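Local coordinates for protein TetR family Transcriptional regulator (Streptococcus agalactiae 2603V/R, PDB 3KKC) that probably binds DNA as a two-chain transcriptional regulator of the TetR family, at residues 70-75 and 111-116; 83-88 and 166-171. One frame throughout, in Å; residues are numbered along the deposited sequence.

Contact 1: 70-75 and 111-116; sequences HLFKQG and LRFRSE. With NI (nickel (II) ion), chain E; IMD (imidazole), chain F.
Phe72 packs its ring against Phe113 and Glu116 of helix 107-129. CZ of Phe72 lies 3.8 Å from CE1 of Phe113. Each ring offers its edge to the other, so the two do not stack. CB of Glu116 sits over one face of the Phe72 ring, and CB of Leu71 lies over the opposite face, displaced toward the rim. Phe72 has CG anti to its carbonyl carbon (chi1 -47°), which carries the ring toward helix 107-129.

Beside the ring, Lys73 reaches across with CE and NZ. Its NZ is 4.0 Å from OE2 of Glu116, too long for a salt bridge. The same OE2 takes a weak hydrogen bond from NH1 of Arg112, part of a salt bridge within helix 107-129, at 3.4 Å and in the guanidinium plane. The Glu116 chain bends at chi2 (-70°) and sets its carboxylate beside both basic groups. NZ of Lys73 is 3.7 Å from NH1 of Arg112, and the carboxylate probably offsets that like charge.

Of the two segments, only 70-75 reaches the nickel ion. NE2 of His70 binds it at 2.2 Å, with His86 and His90 as further ligands. An imidazole, probably from the crystallisation liquor, lies at the His70 ring edge. Its N1 makes a weak hydrogen bond of 3.0 Å to OE1 of Gln74.

The turn just after helix 57-71, a helix that follows the predicted helix-turn-helix, meets the helical C-terminal region of this TetR-family protein. Phe68 touches Lys73, Arg112 and Glu116. Helix 80-93 packs on Leu71 and Phe72, while Phe113 reaches helices 98-103 and 137-157.

Contact 2: 83-88 and 166-171; sequences YLVHIL and DLLKYY. With NI (nickel (II) ion), chain E.
Leu168 is the centre of this contact and meets Leu84, Val85 and Leu88 of helix 80-93. Its CD1 is 3.6 Å from CB of Leu84. Its CD2 turns to the valine and lies 3.8 Å from CG2 of Val85. The side chain starts with CG anti to the backbone N (chi1 -180°); CD1 goes to Leu84, while CD2 touches both Val85 and Leu84. CB of Leu168 faces CD2 of Leu88 at 4.2 Å. Leu167 adds a looser touch, with CD2 4.3 Å from CG of Leu88.

The segment axes come within 10.3 Å and make an angle of 125°, nearer antiparallel than parallel. This is helix-to-helix packing of aliphatic side chains inside the all-helical C-terminal region of a TetR-family protein.

Further out, Val164 touches both Val85 and Leu88. Leu167 packs on Trp154 and Trp155 of helix 137-157, and OH of Tyr171 hydrogen-bonds to the backbone O of Leu144. Leu167 and Tyr171 also meet Phe139 of the second subunit, which ties this helix to the dimer partner. From helix 80-93, His86 sends its NE2 to the nickel ion at 2.3 Å.

How the contacts relate
The centres of contacts 1 and 2 lie about 15 Å apart. Along the chain their segments alternate: 70-75, 83-88, 111-116, then 166-171. Helices 57-71 and 80-93 follow each other and link the two contacts directly. OH of Tyr83 probably hydrogen-bonds to O of Phe72, and Ile87 packs on Leu71 and Phe72. The nickel ion adds a second tie, since each contact supplies one histidine ligand. Helix 80-93 thus lies between contact 1 and helix 164-175. Through contact 2 the packing reaches a helix that touches the second subunit. Contact 1 instead involves the turn just after helix 57-71, a helix that follows the predicted DNA-binding motif in the chain.

Contact 1: 70-75 and 111-116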
loop_
_atom_site.group_PDB
_atom_site.type_symbol
_atom_site.label_atom_id
_atom_site.label_comp_id
_atom_site.label_asym_id
_atom_site.label_seq_id
_atom_site.Cartn_x
_atom_site.Cartn_y
_atom_site.Cartn_z
ATOM N N HIS A 70 -23.468 3.941 5.603
ATOM C CA HIS A 70 -23.453 4.665 6.872
ATOM C C HIS A 70 -22.353 5.727 7.011
ATOM O O HIS A 70 -22.538 6.718 7.715
ATOM C CB HIS A 70 -23.400 3.753 8.096
ATOM C CG HIS A 70 -23.497 4.514 9.387
ATOM N ND1 HIS A 70 -24.657 5.154 9.784
ATOM C CD2 HIS A 70 -22.574 4.784 10.345
ATOM C CE1 HIS A 70 -24.446 5.767 10.936
ATOM N NE2 HIS A 70 -23.195 5.554 11.304
ATOM N N LEU A 71 -21.204 5.510 6.380
ATOM C CA LEU A 71 -20.108 6.467 6.494
ATOM C C LEU A 71 -20.342 7.721 5.657
ATOM O O LEU A 71 -20.209 8.827 6.154
ATOM C CB LEU A 71 -18.783 5.821 6.101
ATOM C CG LEU A 71 -18.182 4.893 7.149
ATOM C CD1 LEU A 71 -16.737 4.600 6.839
ATOM C CD2 LEU A 71 -18.296 5.562 8.481
ATOM N N PHE A 72 -20.722 7.552 4.398
ATOM C CA PHE A 72 -20.685 8.651 3.436
ATOM C C PHE A 72 -22.064 9.040 2.963
ATOM O O PHE A 72 -22.442 10.200 3.049
ATOM C CB PHE A 72 -19.873 8.282 2.183
ATOM C CG PHE A 72 -18.539 7.635 2.462
ATOM C CD1 PHE A 72 -17.443 8.396 2.840
ATOM C CD2 PHE A 72 -18.370 6.271 2.298
ATOM C CE1 PHE A 72 -16.205 7.798 3.070
ATOM C CE2 PHE A 72 -17.142 5.674 2.525
ATOM C CZ PHE A 72 -16.061 6.439 2.907
ATOM N N LYS A 73 -22.792 8.067 2.423
ATOM C CA LYS A 73 -24.055 8.324 1.741
ATOM C C LYS A 73 -25.090 8.900 2.704
ATOM O O LYS A 73 -26.299 8.859 2.460
ATOM C CB LYS A 73 -24.540 7.058 1.031
ATOM C CG LYS A 73 -23.492 6.499 0.058
ATOM C CD LYS A 73 -23.580 4.980 -0.056
ATOM C CE LYS A 73 -22.233 4.357 -0.426
ATOM N NZ LYS A 73 -22.225 2.865 -0.251
ATOM N N GLN A 74 -24.576 9.440 3.805
ATOM C CA GLN A 74 -25.328 10.275 4.730
ATOM C C GLN A 74 -25.661 11.655 4.153
ATOM O O GLN A 74 -24.809 12.320 3.543
ATOM C CB GLN A 74 -24.503 10.468 6.002
ATOM C CG GLN A 74 -24.319 9.207 6.798
ATOM C CD GLN A 74 -25.635 8.677 7.313
ATOM O OE1 GLN A 74 -25.789 8.457 8.509
ATOM N NE2 GLN A 74 -26.601 8.492 6.414
ATOM N N GLY A 75 -26.899 12.084 4.352
ATOM C CA GLY A 75 -27.251 13.473 4.134
ATOM C C GLY A 75 -27.249 14.190 5.473
ATOM O O GLY A 75 -27.918 15.203 5.654
ATOM N N LEU A 111 -10.542 -1.131 -2.523
ATOM C CA LEU A 111 -10.922 -0.576 -3.807
ATOM C C LEU A 111 -12.188 0.233 -3.648
ATOM O O LEU A 111 -12.224 1.417 -3.953
ATOM C CB LEU A 111 -11.117 -1.692 -4.844
ATOM C CG LEU A 111 -10.430 -1.467 -6.197
ATOM C CD1 LEU A 111 -10.641 -2.649 -7.164
ATOM C CD2 LEU A 111 -10.879 -0.159 -6.843
ATOM N N ARG A 112 -13.238 -0.408 -3.161
ATOM C CA ARG A 112 -14.515 0.267 -3.005
ATOM C C ARG A 112 -14.428 1.437 -2.010
ATOM O O ARG A 112 -15.151 2.436 -2.143
ATOM C CB ARG A 112 -15.618 -0.732 -2.649
ATOM C CG ARG A 112 -16.338 -1.309 -3.886
ATOM C CD ARG A 112 -17.340 -0.309 -4.502
ATOM N NE ARG A 112 -18.072 0.475 -3.493
ATOM C CZ ARG A 112 -18.935 -0.029 -2.590
ATOM N NH1 ARG A 112 -19.560 0.776 -1.722
ATOM N NH2 ARG A 112 -19.184 -1.343 -2.541
ATOM N N PHE A 113 -13.515 1.327 -1.049
ATOM C CA PHE A 113 -13.330 2.371 -0.062
ATOM C C PHE A 113 -12.643 3.567 -0.710
ATOM O O PHE A 113 -13.085 4.702 -0.561
ATOM C CB PHE A 113 -12.530 1.842 1.122
ATOM C CG PHE A 113 -12.176 2.883 2.146
ATOM C CD1 PHE A 113 -13.160 3.679 2.733
ATOM C CD2 PHE A 113 -10.861 3.047 2.553
ATOM C CE1 PHE A 113 -12.821 4.647 3.698
ATOM C CE2 PHE A 113 -10.524 4.002 3.523
ATOM C CZ PHE A 113 -11.505 4.794 4.092
ATOM N N ARG A 114 -11.573 3.326 -1.457
ATOM C CA ARG A 114 -10.913 4.433 -2.122
ATOM C C ARG A 114 -11.907 5.125 -3.045
ATOM O O ARG A 114 -11.852 6.333 -3.230
ATOM C CB ARG A 114 -9.674 3.978 -2.887
ATOM C CG ARG A 114 -8.768 5.131 -3.312
ATOM C CD ARG A 114 -7.310 4.674 -3.469
ATOM N NE ARG A 114 -6.409 5.777 -3.820
ATOM C CZ ARG A 114 -6.644 6.666 -4.790
ATOM N NH1 ARG A 114 -7.763 6.597 -5.511
ATOM N NH2 ARG A 114 -5.760 7.621 -5.054
ATOM N N SER A 115 -12.839 4.368 -3.604
ATOM C CA SER A 115 -13.785 4.951 -4.541
ATOM C C SER A 115 -14.829 5.833 -3.865
ATOM O O SER A 115 -15.329 6.781 -4.464
ATOM C CB SER A 115 -14.462 3.865 -5.373
ATOM O OG SER A 115 -15.586 4.386 -6.058
ATOM N N GLU A 116 -15.167 5.527 -2.621
ATOM C CA GLU A 116 -16.108 6.372 -1.888
ATOM C C GLU A 116 -15.444 7.697 -1.512
ATOM O O GLU A 116 -16.019 8.770 -1.716
ATOM C CB GLU A 116 -16.666 5.647 -0.658
ATOM C CG GLU A 116 -17.483 4.403 -1.006
ATOM C CD GLU A 116 -18.816 4.728 -1.677
ATOM O OE1 GLU A 116 -19.483 5.705 -1.244
ATOM O OE2 GLU A 116 -19.202 3.995 -2.623
HETATM NI NI NI E . -21.943 6.358 12.912
HETATM N N1 IMD F . -25.230 9.121 11.351
HETATM C C2 IMD F . -24.027 9.340 11.923
HETATM N N3 IMD F . -23.962 8.638 13.077
HETATM C C4 IMD F . -25.125 7.972 13.241
HETATM C C5 IMD F . -25.927 8.277 12.147
#

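Contact 2: 83-88 and 166-171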
loop_
_atom_site.group_PDB
_atom_site.type_symbol
_atom_site.label_atom_id
_atom_site.label_comp_id
_atom_site.label_asym_id
_atom_site.label_seq_id
_atom_site.Cartn_x
_atom_site.Cartn_y
_atom_site.Cartn_z
ATOM N N TYR A 83 -17.994 15.533 9.418
ATOM C CA TYR A 83 -18.126 14.392 8.527
ATOM C C TYR A 83 -16.857 13.505 8.509
ATOM O O TYR A 83 -16.922 12.274 8.611
ATOM C CB TYR A 83 -18.419 14.975 7.153
ATOM C CG TYR A 83 -18.742 14.036 6.020
ATOM C CD1 TYR A 83 -20.057 13.708 5.718
ATOM C CD2 TYR A 83 -17.726 13.534 5.195
ATOM C CE1 TYR A 83 -20.347 12.881 4.647
ATOM C CE2 TYR A 83 -18.006 12.713 4.110
ATOM C CZ TYR A 83 -19.315 12.380 3.843
ATOM O OH TYR A 83 -19.599 11.557 2.772
ATOM N N LEU A 84 -15.703 14.141 8.386
ATOM C CA LEU A 84 -14.429 13.447 8.505
ATOM C C LEU A 84 -14.324 12.804 9.881
ATOM O O LEU A 84 -13.966 11.651 9.995
ATOM C CB LEU A 84 -13.246 14.419 8.281
ATOM C CG LEU A 84 -12.814 14.704 6.838
ATOM C CD1 LEU A 84 -14.003 15.086 5.998
ATOM C CD2 LEU A 84 -11.743 15.793 6.759
ATOM N N VAL A 85 -14.608 13.560 10.934
ATOM C CA VAL A 85 -14.491 13.017 12.282
ATOM C C VAL A 85 -15.352 11.756 12.498
ATOM O O VAL A 85 -14.887 10.786 13.101
ATOM C CB VAL A 85 -14.825 14.071 13.361
ATOM C CG1 VAL A 85 -15.277 13.387 14.624
ATOM C CG2 VAL A 85 -13.622 14.949 13.632
ATOM N N HIS A 86 -16.594 11.768 12.005
ATOM C CA HIS A 86 -17.506 10.625 12.157
ATOM C C HIS A 86 -16.931 9.384 11.464
ATOM O O HIS A 86 -16.990 8.273 12.001
ATOM C CB HIS A 86 -18.888 10.969 11.598
ATOM C CG HIS A 86 -19.809 9.790 11.440
ATOM N ND1 HIS A 86 -20.222 9.327 10.205
ATOM C CD2 HIS A 86 -20.413 8.996 12.356
ATOM C CE1 HIS A 86 -21.034 8.298 10.368
ATOM N NE2 HIS A 86 -21.160 8.074 11.664
ATOM N N ILE A 87 -16.377 9.589 10.269
ATOM C CA ILE A 87 -15.715 8.511 9.557
ATOM C C ILE A 87 -14.589 7.941 10.410
ATOM O O ILE A 87 -14.566 6.749 10.702
ATOM C CB ILE A 87 -15.163 8.983 8.205
ATOM C CG1 ILE A 87 -16.279 9.652 7.403
ATOM C CG2 ILE A 87 -14.572 7.826 7.451
ATOM C CD1 ILE A 87 -15.988 9.788 5.956
ATOM N N LEU A 88 -13.665 8.797 10.826
ATOM C CA LEU A 88 -12.578 8.364 11.690
ATOM C C LEU A 88 -13.109 7.733 12.981
ATOM O O LEU A 88 -12.468 6.849 13.544
ATOM C CB LEU A 88 -11.637 9.534 12.014
ATOM C CG LEU A 88 -10.459 9.865 11.094
ATOM C CD1 LEU A 88 -10.521 9.129 9.748
ATOM C CD2 LEU A 88 -10.346 11.388 10.884
ATOM N N ASP A 166 -7.371 15.355 16.839
ATOM C CA ASP A 166 -5.946 15.584 16.639
ATOM C C ASP A 166 -5.448 15.070 15.274
ATOM O O ASP A 166 -4.783 15.786 14.536
ATOM C CB ASP A 166 -5.145 14.953 17.780
ATOM C CG ASP A 166 -5.185 15.796 19.049
ATOM O OD1 ASP A 166 -5.622 16.960 18.952
ATOM O OD2 ASP A 166 -4.776 15.307 20.128
ATOM N N LEU A 167 -5.773 13.834 14.931
ATOM C CA LEU A 167 -5.313 13.292 13.661
ATOM C C LEU A 167 -5.903 14.055 12.475
ATOM O O LEU A 167 -5.210 14.319 11.483
ATOM C CB LEU A 167 -5.638 11.797 13.544
ATOM C CG LEU A 167 -5.128 11.128 12.259
ATOM C CD1 LEU A 167 -3.831 10.290 12.477
ATOM C CD2 LEU A 167 -6.223 10.307 11.594
ATOM N N LEU A 168 -7.185 14.393 12.559
ATOM C CA LEU A 168 -7.818 15.131 11.476
ATOM C C LEU A 168 -7.124 16.482 11.310
ATOM O O LEU A 168 -7.014 17.026 10.211
ATOM C CB LEU A 168 -9.293 15.356 11.765
ATOM C CG LEU A 168 -9.946 16.126 10.621
ATOM C CD1 LEU A 168 -9.913 15.290 9.323
ATOM C CD2 LEU A 168 -11.360 16.568 10.991
ATOM N N LYS A 169 -6.648 17.006 12.429
ATOM C CA LYS A 169 -5.984 18.292 12.474
ATOM C C LYS A 169 -4.619 18.216 11.804
ATOM O O LYS A 169 -4.343 18.926 10.829
ATOM C CB LYS A 169 -5.839 18.727 13.942
ATOM C CG LYS A 169 -4.838 19.842 14.203
ATOM C CD LYS A 169 -4.530 19.972 15.690
ATOM C CE LYS A 169 -3.674 21.207 15.975
ATOM N NZ LYS A 169 -3.156 21.225 17.375
ATOM N N TYR A 170 -3.763 17.364 12.355
ATOM C CA TYR A 170 -2.412 17.177 11.845
ATOM C C TYR A 170 -2.408 16.769 10.374
ATOM O O TYR A 170 -1.468 17.053 9.647
ATOM C CB TYR A 170 -1.650 16.172 12.709
ATOM C CG TYR A 170 -1.448 16.683 14.112
ATOM C CD1 TYR A 170 -1.023 17.989 14.328
ATOM C CD2 TYR A 170 -1.686 15.877 15.218
ATOM C CE1 TYR A 170 -0.837 18.486 15.615
ATOM C CE2 TYR A 170 -1.503 16.363 16.518
ATOM C CZ TYR A 170 -1.075 17.674 16.710
ATOM O OH TYR A 170 -0.882 18.187 17.987
ATOM N N TYR A 171 -3.473 16.139 9.917
ATOM C CA TYR A 171 -3.534 15.797 8.518
ATOM C C TYR A 171 -3.891 17.012 7.663
ATOM O O TYR A 171 -3.260 17.274 6.632
ATOM C CB TYR A 171 -4.520 14.650 8.277
ATOM C CG TYR A 171 -4.809 14.458 6.809
ATOM C CD1 TYR A 171 -3.940 13.755 5.993
ATOM C CD2 TYR A 171 -5.929 15.032 6.229
ATOM C CE1 TYR A 171 -4.194 13.608 4.634
ATOM C CE2 TYR A 171 -6.190 14.885 4.886
ATOM C CZ TYR A 171 -5.326 14.173 4.092
ATOM O OH TYR A 171 -5.621 14.045 2.752
HETATM NI NI NI E . -21.943 6.358 12.912
#